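Local coordinates for protein taurocyamine kinase (Schistosoma mansoni, PDB 4WOD) that reversibly transfers a phosphate group between ATP and taurocyamine, a guanidino compound, using magnesium as cofactor, at residues 58-63 / 82-87. The protein carries 4 engineered substitutions. Residues are numbered along the deposited sequence; the frame is centred on the assembly and turned at random.
Sequences GALLPR and ADYHKV. With ARG (arginine), chain B.
Leu61 and Leu60 of loop 58-63 meet the ring of Tyr84 from two directions, a contact made of carbon atoms. Leu61 lies over one face: its CD1 is 3.9 Å from the centroid of the Tyr84 ring, 10° off the normal, a CH-pi contact. Leu60 works at the edge, near the ring plane, with CD2 3.7 Å from Tyr84 CE1. CG of Tyr84 lies anti to the backbone N (chi1 -177°), which carries the ring toward the loop. Leucine supplies a compact apolar methyl for face and rim alike.

Polar bonds from the same loop grip the bound arginine's carboxylate. Leu60 N donates to O of the bound arginine at 2.8 Å. Leu61 N donates to OXT of that ligand at 3.0 Å. Arg63 NH1, its positive charge suited to a carboxylate, bonds the ligand OXT (2.9 Å) and also donates to Pro62 O at 3.1 Å, from above the carbonyl plane. These residues belong to the pocket holding arginine here, probably the guanidino-substrate site; Glu222 OE1 also hydrogen-bonds the ligand, and Leu61 lies near Cys268, the predicted active-site residue.

A Schellman motif with Lys86 at C-prime ends helix 74-84 just beyond Tyr84. Leu61 and Tyr84 both pack against Leu22 of helix 22-26, while Leu61 also touches Val80 of helix 74-84.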
ATOM      1  N   GLY A  58       6.154  -6.202  17.834  1.00 22.58           N
ATOM      2  CA  GLY A  58       6.370  -5.659  16.503  1.00 22.95           C
ATOM      3  C   GLY A  58       7.138  -6.611  15.602  1.00 25.22           C
ATOM      4  O   GLY A  58       7.131  -6.467  14.384  1.00 27.40           O
ATOM      5  N   ALA A  59       7.808  -7.587  16.205  1.00 25.33           N
ATOM      6  CA  ALA A  59       8.609  -8.545  15.444  1.00 23.14           C
ATOM      7  C   ALA A  59       7.717  -9.496  14.646  1.00 22.30           C
ATOM      8  O   ALA A  59       6.801 -10.107  15.185  1.00 22.72           O
ATOM      9  CB  ALA A  59       9.523  -9.322  16.375  1.00 23.51           C
ATOM     10  N   LEU A  60       8.010  -9.628  13.359  1.00 20.65           N
ATOM     11  CA  LEU A  60       7.236 -10.465  12.452  1.00 20.79           C
ATOM     12  C   LEU A  60       7.593 -11.962  12.505  1.00 21.26           C
ATOM     13  O   LEU A  60       6.736 -12.832  12.320  1.00 20.57           O
ATOM     14  CB  LEU A  60       7.437  -9.955  11.027  1.00 25.55           C
ATOM     15  CG  LEU A  60       6.507 -10.539   9.975  1.00 25.23           C
ATOM     16  CD1 LEU A  60       5.081 -10.187  10.341  1.00 21.62           C
ATOM     17  CD2 LEU A  60       6.872  -9.980   8.599  1.00 31.18           C
ATOM     18  N   LEU A  61       8.867 -12.242  12.742  1.00 20.13           N
ATOM     19  CA  LEU A  61       9.431 -13.587  12.603  1.00 19.22           C
ATOM     20  C   LEU A  61      10.009 -14.148  13.904  1.00 18.40           C
ATOM     21  O   LEU A  61      10.388 -13.395  14.787  1.00 19.13           O
ATOM     22  CB  LEU A  61      10.530 -13.570  11.537  1.00 16.10           C
ATOM     23  CG  LEU A  61      10.045 -13.273  10.118  1.00 23.05           C
ATOM     24  CD1 LEU A  61      11.209 -13.219   9.149  1.00 23.27           C
ATOM     25  CD2 LEU A  61       9.028 -14.304   9.671  1.00 21.82           C
ATOM     26  N   PRO A  62      10.066 -15.486  14.026  1.00 18.82           N
ATOM     27  CA  PRO A  62      10.848 -16.049  15.133  1.00 16.94           C
ATOM     28  C   PRO A  62      12.335 -15.882  14.835  1.00 18.57           C
ATOM     29  O   PRO A  62      12.695 -15.299  13.801  1.00 17.30           O
ATOM     30  CB  PRO A  62      10.468 -17.534  15.133  1.00 16.71           C
ATOM     31  CG  PRO A  62      10.069 -17.811  13.654  1.00 19.94           C
ATOM     32  CD  PRO A  62       9.386 -16.518  13.222  1.00 18.06           C
ATOM     33  N   ARG A  63      13.190 -16.419  15.692  1.00 14.96           N
ATOM     34  CA  ARG A  63      14.581 -16.577  15.294  1.00 18.71           C
ATOM     35  C   ARG A  63      14.907 -18.052  15.426  1.00 18.41           C
ATOM     36  O   ARG A  63      14.002 -18.875  15.517  1.00 20.22           O
ATOM     37  CB  ARG A  63      15.505 -15.675  16.130  1.00 15.72           C
ATOM     38  CG  ARG A  63      15.163 -14.159  16.013  1.00 15.53           C
ATOM     39  CD  ARG A  63      15.462 -13.583  14.591  1.00 18.21           C
ATOM     40  NE  ARG A  63      15.277 -12.126  14.474  1.00 16.34           N
ATOM     41  CZ  ARG A  63      14.121 -11.519  14.231  1.00 19.45           C
ATOM     42  NH1 ARG A  63      12.999 -12.221  14.088  1.00 20.96           N
ATOM     43  NH2 ARG A  63      14.078 -10.190  14.132  1.00 22.53           N
ATOM     44  N   ALA A  82       7.507 -20.315   4.187  1.00 21.65           N
ATOM     45  CA  ALA A  82       6.635 -20.312   3.012  1.00 23.29           C
ATOM     46  C   ALA A  82       5.767 -19.052   2.984  1.00 21.60           C
ATOM     47  O   ALA A  82       5.610 -18.424   1.952  1.00 20.87           O
ATOM     48  CB  ALA A  82       5.762 -21.571   2.981  1.00 22.98           C
ATOM     49  N   ASP A  83       5.246 -18.668   4.138  1.00 20.27           N
ATOM     50  CA  ASP A  83       4.438 -17.467   4.265  1.00 19.26           C
ATOM     51  C   ASP A  83       5.243 -16.175   3.994  1.00 22.61           C
ATOM     52  O   ASP A  83       4.876 -15.379   3.109  1.00 22.28           O
ATOM     53  CB  ASP A  83       3.807 -17.443   5.664  1.00 20.48           C
ATOM     54  CG  ASP A  83       2.617 -16.499   5.760  1.00 29.44           C
ATOM     55  OD1 ASP A  83       2.668 -15.395   5.175  1.00 24.62           O
ATOM     56  OD2 ASP A  83       1.622 -16.865   6.432  1.00 30.40           O
ATOM     57  N   TYR A  84       6.337 -15.974   4.739  1.00 17.59           N
ATOM     58  CA  TYR A  84       7.147 -14.762   4.623  1.00 20.60           C
ATOM     59  C   TYR A  84       7.754 -14.582   3.235  1.00 20.37           C
ATOM     60  O   TYR A  84       7.767 -13.473   2.676  1.00 18.07           O
ATOM     61  CB  TYR A  84       8.279 -14.760   5.666  1.00 21.17           C
ATOM     62  CG  TYR A  84       9.092 -13.481   5.629  1.00 23.84           C
ATOM     63  CD1 TYR A  84       8.650 -12.333   6.274  1.00 23.32           C
ATOM     64  CD2 TYR A  84      10.289 -13.421   4.932  1.00 22.17           C
ATOM     65  CE1 TYR A  84       9.390 -11.160   6.224  1.00 23.80           C
ATOM     66  CE2 TYR A  84      11.022 -12.264   4.882  1.00 24.85           C
ATOM     67  CZ  TYR A  84      10.573 -11.143   5.527  1.00 23.35           C
ATOM     68  OH  TYR A  84      11.321  -9.997   5.463  1.00 29.71           O
ATOM     69  N   HIS A  85       8.280 -15.667   2.685  1.00 17.29           N
ATOM     70  CA  HIS A  85       8.967 -15.581   1.403  1.00 21.43           C
ATOM     71  C   HIS A  85       8.009 -15.800   0.227  1.00 21.93           C
ATOM     72  O   HIS A  85       8.444 -15.863  -0.933  1.00 21.60           O
ATOM     73  CB  HIS A  85      10.125 -16.584   1.363  1.00 17.30           C
ATOM     74  CG  HIS A  85      11.279 -16.188   2.224  1.00 22.85           C
ATOM     75  ND1 HIS A  85      12.169 -15.195   1.866  1.00 22.30           N
ATOM     76  CD2 HIS A  85      11.677 -16.629   3.440  1.00 20.60           C
ATOM     77  CE1 HIS A  85      13.066 -15.047   2.824  1.00 20.41           C
ATOM     78  NE2 HIS A  85      12.796 -15.911   3.786  1.00 22.01           N
ATOM     79  N   LYS A  86       6.719 -15.899   0.543  1.00 20.00           N
ATOM     80  CA  LYS A  86       5.641 -16.072  -0.443  1.00 28.28           C
ATOM     81  C   LYS A  86       5.929 -17.226  -1.386  1.00 27.72           C
ATOM     82  O   LYS A  86       5.934 -17.057  -2.602  1.00 24.53           O
ATOM     83  CB  LYS A  86       5.419 -14.790  -1.250  1.00 25.67           C
ATOM     84  CG  LYS A  86       4.914 -13.621  -0.427  1.00 29.19           C
ATOM     85  CD  LYS A  86       5.358 -12.313  -1.050  1.00 36.92           C
ATOM     86  CE  LYS A  86       4.431 -11.169  -0.674  1.00 41.74           C
ATOM     87  NZ  LYS A  86       4.218 -11.093   0.800  1.00 43.03           N
ATOM     88  N   VAL A  87       6.199 -18.387  -0.802  1.00 27.40           N
ATOM     89  CA  VAL A  87       6.543 -19.575  -1.559  1.00 32.68           C
ATOM     90  C   VAL A  87       5.247 -20.257  -1.936  1.00 36.44           C
ATOM     91  O   VAL A  87       4.453 -20.621  -1.060  1.00 33.91           O
ATOM     92  CB  VAL A  87       7.456 -20.528  -0.759  1.00 33.94           C
ATOM     93  CG1 VAL A  87       7.745 -21.802  -1.544  1.00 31.12           C
ATOM     94  CG2 VAL A  87       8.758 -19.820  -0.373  1.00 28.49           C
TER
HETATM   95  N   ARG B 801      11.147  -9.529   9.421  1.00 28.73           N
HETATM   96  CA  ARG B 801      11.834  -9.654  10.677  1.00 33.12           C
HETATM   97  C   ARG B 801      11.015  -9.501  11.945  1.00 26.41           C
HETATM   98  O   ARG B 801      10.238  -8.524  12.080  1.00 23.55           O
HETATM   99  CB  ARG B 801      13.033  -8.779  10.710  1.00 40.46           C
HETATM  100  CG  ARG B 801      14.203  -9.400  10.026  1.00 35.81           C
HETATM  101  CD  ARG B 801      15.200  -9.689  11.089  1.00 36.02           C
HETATM  102  NE  ARG B 801      16.373 -10.279  10.517  1.00 35.69           N
HETATM  103  CZ  ARG B 801      17.580  -9.871  10.786  1.00 34.97           C
HETATM  104  NH1 ARG B 801      18.605 -10.451  10.237  1.00 37.48           N
HETATM  105  NH2 ARG B 801      17.749  -8.858  11.590  1.00 40.28           N
HETATM  106  OXT ARG B 801      11.237 -10.456  12.704  1.00 22.89           O